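Local coordinates for cellulosomal scaffoldin anchoring protein C (Acetivibrio cellulolyticus, PDB 4UYP) that anchors cellulosomes to the bacterial cell surface, its third cohesin domain, the part modelled here, binding the dockerin of the adaptor scaffoldin ScaB in a type I interaction, at residues V19-T24 / A94-K99; G53-N58 / I87-V92. All coordinates share one frame; numbering follows the deposited sequence. Where two conformers were deposited one is given.

Contact 1 (V19-T24 / A94-K99); sequences VPITFT and ATINFK
V19 and I96 grip each other through both of their backbone polar groups: V19 N gives its hydrogen to I96 O at 2.8 Å, and I96 N returns one to V19 O at 2.9 Å. Two residues along, I21 N reaches A94 O at 2.7 Å; the return bond from A94 N to I21 O is long, 3.5 Å, and weak, but the strands stay paired beyond it through the backbone bonds of I21 with F93 and of F23 with G91. Between these two hydrogen-bonded pairs lies the non-hydrogen-bonded pair of P20 and T95, where T95 CA points a C-H at V19 O, 3.4 Å away. In the T95 conformer modelled here, one of two, a chi1 of -59° puts OG1 beside the backbone N, near P20 CA and CB, and swings CG2 anti to that nitrogen, against the V19 carbonyl.

On the buried face, V19 CG2 meets the F98 ring at its edge, near the ring plane, 3.7 Å from CD2. The long branches of I21 and I96 meet at their ends, CD1 to CD1 at 3.9 Å, though I21 too has a second conformer. I96 CG2 in turn lies over one face of the F98 ring, toward its rim, and F40 meets that ring edge-to-face. V47 backs I96, and I6 and V4 of strand 3-11 back V19 and I21. This is antiparallel pairing of adjacent strands, with one face turned to the apolar core, as in the beta-sandwich of cohesin domains.

Contact 2 (G53-N58 / I87-V92); sequences GSLIEN and IDSDGV
I87 begins the contact by packing against the turn G53-I56: its CG2 lies 4.1 Å from L55 CD1, its CG1 lies against L55 O, and its CD1 approaches I56 CD1. F77 and F93 touch both isoleucines, while F23 touches I87 and L55, so I87 and L55 are buried here, while I56 remains partly exposed. At S89 the chain swings past the tip of L55, whose CD2 comes within 3.4 Å of S89 O and also nears the S89 hydroxyl. D90 turns its carboxylate off to the backbone nitrogens of N25 and V26, which ties down the loop on that flank. G91 follows with phi 161°, a backbone shape that calls for glycine; its O lies 3.5 Å from L55 CD1.

V92 supplies the polar hold. Its O accepts a nearly straight hydrogen bond from L55 N at 3.1 Å, and a C-H of G53 CA points to the same oxygen. V92 N donates to a water at 2.8 Å, which is also hydrogen-bonded to S54 OG; a chi1 of 80°, holding that hydroxyl between its own N and carbonyl carbon, brings it to the water. The turn itself is type I, closed by I56 N to G53 O.

A single direct hydrogen bond and one water bridge therefore fix the turn, and apolar packing, chiefly by L55 and I87, supplies the remainder, at the price of S89 O, which is buried without a partner.

From the N terminus, the chain lays down strands 3-11 and 16-24, crosses to strand 33-39, returns through strand 45-52, and reaches the turn at 53-58. It then makes strands 62-67 and 72-78 before 87-92 comes back to that turn, so contact 2 closes the smaller loop, with 28 residues between its segments. The same strand, 91-100, runs on through 94-99, where contact 1 closes a loop of 69 intervening residues that encloses the other completely. The contacts meet where F23 N probably bonds to G91 O at 2.9 Å. Contact 1 thus joins two neighbouring strands near the middle of the domain, while contact 2 fastens the loop after strand 45-52 to the start of strand 91-100.

Contact 1 (V19-T24 / A94-K99)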
loop_
_atom_site.group_PDB
_atom_site.type_symbol
_atom_site.label_atom_id
_atom_site.label_comp_id
_atom_site.label_asym_id
_atom_site.label_seq_id
_atom_site.Cartn_x
_atom_site.Cartn_y
_atom_site.Cartn_z
ATOM N N VAL C 19 -0.635 -6.773 16.940
ATOM C CA VAL C 19 -1.642 -5.919 16.324
ATOM C C VAL C 19 -2.791 -6.853 15.864
ATOM O O VAL C 19 -2.659 -7.504 14.828
ATOM C CB VAL C 19 -0.956 -5.169 15.128
ATOM C CG1 VAL C 19 -2.006 -4.429 14.278
ATOM C CG2 VAL C 19 0.053 -4.138 15.653
ATOM N N PRO C 20 -3.942 -6.786 16.547
ATOM C CA PRO C 20 -5.127 -7.609 16.135
ATOM C C PRO C 20 -5.888 -6.933 15.001
ATOM O O PRO C 20 -6.033 -5.729 14.970
ATOM C CB PRO C 20 -5.957 -7.708 17.408
ATOM C CG PRO C 20 -5.690 -6.405 18.131
ATOM C CD PRO C 20 -4.211 -6.040 17.796
ATOM N N ILE C 21 -6.374 -7.766 14.096
ATOM C CA ILE C 21 -7.244 -7.324 13.028
ATOM C C ILE C 21 -8.640 -7.903 13.347
ATOM O O ILE C 21 -8.836 -9.136 13.379
ATOM C CB ILE C 21 -6.785 -7.731 11.632
ATOM C CG1 ILE C 21 -5.372 -7.192 11.269
ATOM C CG2 ILE C 21 -7.856 -7.338 10.589
ATOM C CD1 ILE C 21 -4.609 -7.987 10.253
ATOM N N THR C 22 -9.597 -6.995 13.595
ATOM C CA THR C 22 -10.932 -7.353 14.103
ATOM C C THR C 22 -11.947 -7.030 13.023
ATOM O O THR C 22 -11.859 -5.995 12.350
ATOM C CB THR C 22 -11.335 -6.588 15.403
ATOM O OG1 THR C 22 -10.311 -6.752 16.392
ATOM C CG2 THR C 22 -12.762 -7.000 15.953
ATOM N N PHE C 23 -12.935 -7.897 12.855
ATOM C CA PHE C 23 -14.059 -7.580 11.980
ATOM C C PHE C 23 -15.366 -7.431 12.838
ATOM O O PHE C 23 -15.676 -8.241 13.732
ATOM C CB PHE C 23 -14.384 -8.790 11.096
ATOM C CG PHE C 23 -13.340 -9.184 10.046
ATOM C CD1 PHE C 23 -12.235 -8.359 9.757
ATOM C CD2 PHE C 23 -13.472 -10.408 9.355
ATOM C CE1 PHE C 23 -11.274 -8.762 8.786
ATOM C CE2 PHE C 23 -12.567 -10.763 8.345
ATOM C CZ PHE C 23 -11.470 -9.946 8.065
ATOM N N THR C 24 -16.048 -6.324 12.547
ATOM C CA THR C 24 -17.297 -5.959 13.265
ATOM C C THR C 24 -18.391 -5.823 12.216
ATOM O O THR C 24 -18.183 -5.377 11.132
ATOM C CB THR C 24 -17.033 -4.682 14.132
ATOM O OG1 THR C 24 -16.185 -5.095 15.238
ATOM C CG2 THR C 24 -18.341 -4.179 14.835
ATOM N N ALA C 94 -7.151 -12.047 12.558
ATOM C CA ALA C 94 -5.725 -12.429 12.608
ATOM C C ALA C 94 -5.054 -11.452 13.476
ATOM O O ALA C 94 -5.562 -10.334 13.712
ATOM C CB ALA C 94 -5.108 -12.464 11.190
ATOM N N THR C 95 -3.854 -11.796 13.949
ATOM C CA THR C 95 -3.011 -10.885 14.725
ATOM C C THR C 95 -1.633 -10.889 14.111
ATOM O O THR C 95 -1.076 -11.958 13.854
ATOM C CB THR C 95 -2.945 -11.323 16.164
ATOM O OG1 THR C 95 -4.289 -11.343 16.710
ATOM C CG2 THR C 95 -2.112 -10.342 17.040
ATOM N N ILE C 96 -1.099 -9.707 13.889
ATOM C CA ILE C 96 0.269 -9.605 13.314
ATOM C C ILE C 96 1.241 -9.333 14.477
ATOM O O ILE C 96 0.969 -8.362 15.243
ATOM C CB ILE C 96 0.397 -8.505 12.297
ATOM C CG1 ILE C 96 -0.606 -8.763 11.158
ATOM C CG2 ILE C 96 1.826 -8.458 11.714
ATOM C CD1 ILE C 96 -0.733 -7.532 10.288
ATOM N N ASN C 97 2.240 -10.179 14.697
ATOM C CA ASN C 97 3.273 -9.877 15.699
ATOM C C ASN C 97 4.432 -9.179 15.069
ATOM O O ASN C 97 5.081 -9.773 14.200
ATOM C CB ASN C 97 3.661 -11.192 16.328
ATOM C CG ASN C 97 2.436 -11.942 16.883
ATOM O OD1 ASN C 97 1.715 -11.382 17.714
ATOM N ND2 ASN C 97 2.249 -13.175 16.448
ATOM N N PHE C 98 4.614 -7.925 15.444
ATOM C CA PHE C 98 5.641 -7.076 14.814
ATOM C C PHE C 98 6.860 -6.893 15.740
ATOM O O PHE C 98 6.693 -6.636 16.950
ATOM C CB PHE C 98 5.123 -5.656 14.622
ATOM C CG PHE C 98 4.194 -5.463 13.433
ATOM C CD1 PHE C 98 4.740 -5.425 12.162
ATOM C CD2 PHE C 98 2.846 -5.358 13.578
ATOM C CE1 PHE C 98 3.940 -5.169 11.037
ATOM C CE2 PHE C 98 2.015 -5.088 12.417
ATOM C CZ PHE C 98 2.585 -5.000 11.199
ATOM N N LYS C 99 8.033 -7.127 15.211
ATOM C CA LYS C 99 9.282 -6.732 15.907
ATOM C C LYS C 99 9.555 -5.244 15.689
ATOM O O LYS C 99 9.690 -4.788 14.564
ATOM C CB LYS C 99 10.456 -7.610 15.282
ATOM C CG LYS C 99 11.847 -7.076 15.607
ATOM C CD LYS C 99 12.099 -7.303 17.039
ATOM C CE LYS C 99 13.611 -7.013 17.358
ATOM N NZ LYS C 99 14.054 -5.736 16.906
#

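Contact 2 (G53-N58 / I87-V92)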
loop_
_atom_site.group_PDB
_atom_site.type_symbol
_atom_site.label_atom_id
_atom_site.label_comp_id
_atom_site.label_asym_id
_atom_site.label_seq_id
_atom_site.Cartn_x
_atom_site.Cartn_y
_atom_site.Cartn_z
ATOM N N GLY C 53 -6.883 -15.771 13.822
ATOM C CA GLY C 53 -7.716 -15.563 15.007
ATOM C C GLY C 53 -8.878 -16.549 15.025
ATOM O O GLY C 53 -8.969 -17.484 14.214
ATOM N N SER C 54 -9.732 -16.302 16.043
ATOM C CA SER C 54 -10.836 -17.234 16.299
ATOM C C SER C 54 -11.838 -17.322 15.118
ATOM O O SER C 54 -12.557 -18.367 15.002
ATOM C CB SER C 54 -11.569 -16.804 17.590
ATOM O OG SER C 54 -12.415 -15.743 17.238
ATOM N N LEU C 55 -11.878 -16.349 14.227
ATOM C CA LEU C 55 -12.739 -16.423 13.072
ATOM C C LEU C 55 -12.330 -17.493 12.086
ATOM O O LEU C 55 -13.160 -17.896 11.227
ATOM C CB LEU C 55 -12.838 -15.075 12.354
ATOM C CG LEU C 55 -13.507 -13.985 13.209
ATOM C CD1 LEU C 55 -13.576 -12.724 12.361
ATOM C CD2 LEU C 55 -14.929 -14.373 13.667
ATOM N N ILE C 56 -11.069 -17.981 12.134
ATOM C CA ILE C 56 -10.623 -19.050 11.256
ATOM C C ILE C 56 -10.805 -20.377 11.939
ATOM O O ILE C 56 -10.137 -20.720 12.902
ATOM C CB ILE C 56 -9.100 -18.842 10.917
ATOM C CG1 ILE C 56 -8.845 -17.420 10.327
ATOM C CG2 ILE C 56 -8.634 -19.945 9.984
ATOM C CD1 ILE C 56 -9.709 -17.068 9.127
ATOM N N GLU C 57 -11.746 -21.114 11.375
ATOM C CA GLU C 57 -12.089 -22.423 11.958
ATOM C C GLU C 57 -11.230 -23.550 11.377
ATOM O O GLU C 57 -11.091 -24.605 12.073
ATOM C CB GLU C 57 -13.587 -22.788 11.815
ATOM C CG GLU C 57 -14.676 -21.737 12.108
ATOM C CD GLU C 57 -15.908 -21.842 11.091
ATOM O OE1 GLU C 57 -16.520 -22.957 11.100
ATOM O OE2 GLU C 57 -16.236 -20.928 10.204
ATOM N N ASN C 58 -10.592 -23.409 10.206
ATOM C CA ASN C 58 -9.793 -24.436 9.618
ATOM C C ASN C 58 -8.694 -23.765 8.849
ATOM O O ASN C 58 -8.951 -22.952 7.977
ATOM C CB ASN C 58 -10.679 -25.299 8.675
ATOM C CG ASN C 58 -9.972 -26.464 8.071
ATOM O OD1 ASN C 58 -8.803 -26.425 7.636
ATOM N ND2 ASN C 58 -10.697 -27.614 8.033
ATOM N N ILE C 87 -17.099 -16.926 7.291
ATOM C CA ILE C 87 -16.969 -15.929 8.371
ATOM C C ILE C 87 -18.308 -15.185 8.415
ATOM O O ILE C 87 -18.646 -14.473 7.438
ATOM C CB ILE C 87 -15.782 -15.033 8.108
ATOM C CG1 ILE C 87 -14.464 -15.800 8.283
ATOM C CG2 ILE C 87 -15.781 -13.841 9.131
ATOM C CD1 ILE C 87 -13.259 -14.971 7.921
ATOM N N ASP C 88 -19.078 -15.457 9.488
ATOM C CA ASP C 88 -20.406 -14.862 9.558
ATOM C C ASP C 88 -20.686 -14.367 10.959
ATOM O O ASP C 88 -21.895 -14.224 11.373
ATOM C CB ASP C 88 -21.488 -15.870 9.134
ATOM C CG ASP C 88 -21.586 -17.006 10.055
ATOM O OD1 ASP C 88 -20.797 -17.242 10.993
ATOM O OD2 ASP C 88 -22.521 -17.920 9.738
ATOM N N SER C 89 -19.666 -14.017 11.755
ATOM C CA SER C 89 -19.817 -13.472 13.075
ATOM C C SER C 89 -18.604 -12.566 13.367
ATOM O O SER C 89 -17.591 -12.594 12.575
ATOM C CB SER C 89 -19.825 -14.584 14.119
ATOM O OG SER C 89 -18.660 -15.429 14.125
ATOM N N ASP C 90 -18.666 -11.785 14.443
ATOM C CA ASP C 90 -17.630 -10.760 14.676
ATOM C C ASP C 90 -16.536 -11.304 15.537
ATOM O O ASP C 90 -16.715 -12.163 16.358
ATOM C CB ASP C 90 -18.234 -9.555 15.395
ATOM C CG ASP C 90 -19.298 -8.818 14.604
ATOM O OD1 ASP C 90 -19.564 -9.165 13.446
ATOM O OD2 ASP C 90 -19.743 -7.738 15.117
ATOM N N GLY C 91 -15.306 -10.777 15.278
ATOM C CA GLY C 91 -14.211 -11.228 16.165
ATOM C C GLY C 91 -12.896 -10.952 15.518
ATOM O O GLY C 91 -12.770 -10.167 14.616
ATOM N N VAL C 92 -11.869 -11.602 16.065
ATOM C CA VAL C 92 -10.499 -11.425 15.554
ATOM C C VAL C 92 -10.247 -12.331 14.353
ATOM O O VAL C 92 -10.354 -13.614 14.436
ATOM C CB VAL C 92 -9.503 -11.757 16.676
ATOM C CG1 VAL C 92 -8.058 -11.580 16.169
ATOM C CG2 VAL C 92 -9.727 -10.770 17.879
HETATM O O HOH W 1 -12.351 -13.191 18.372
#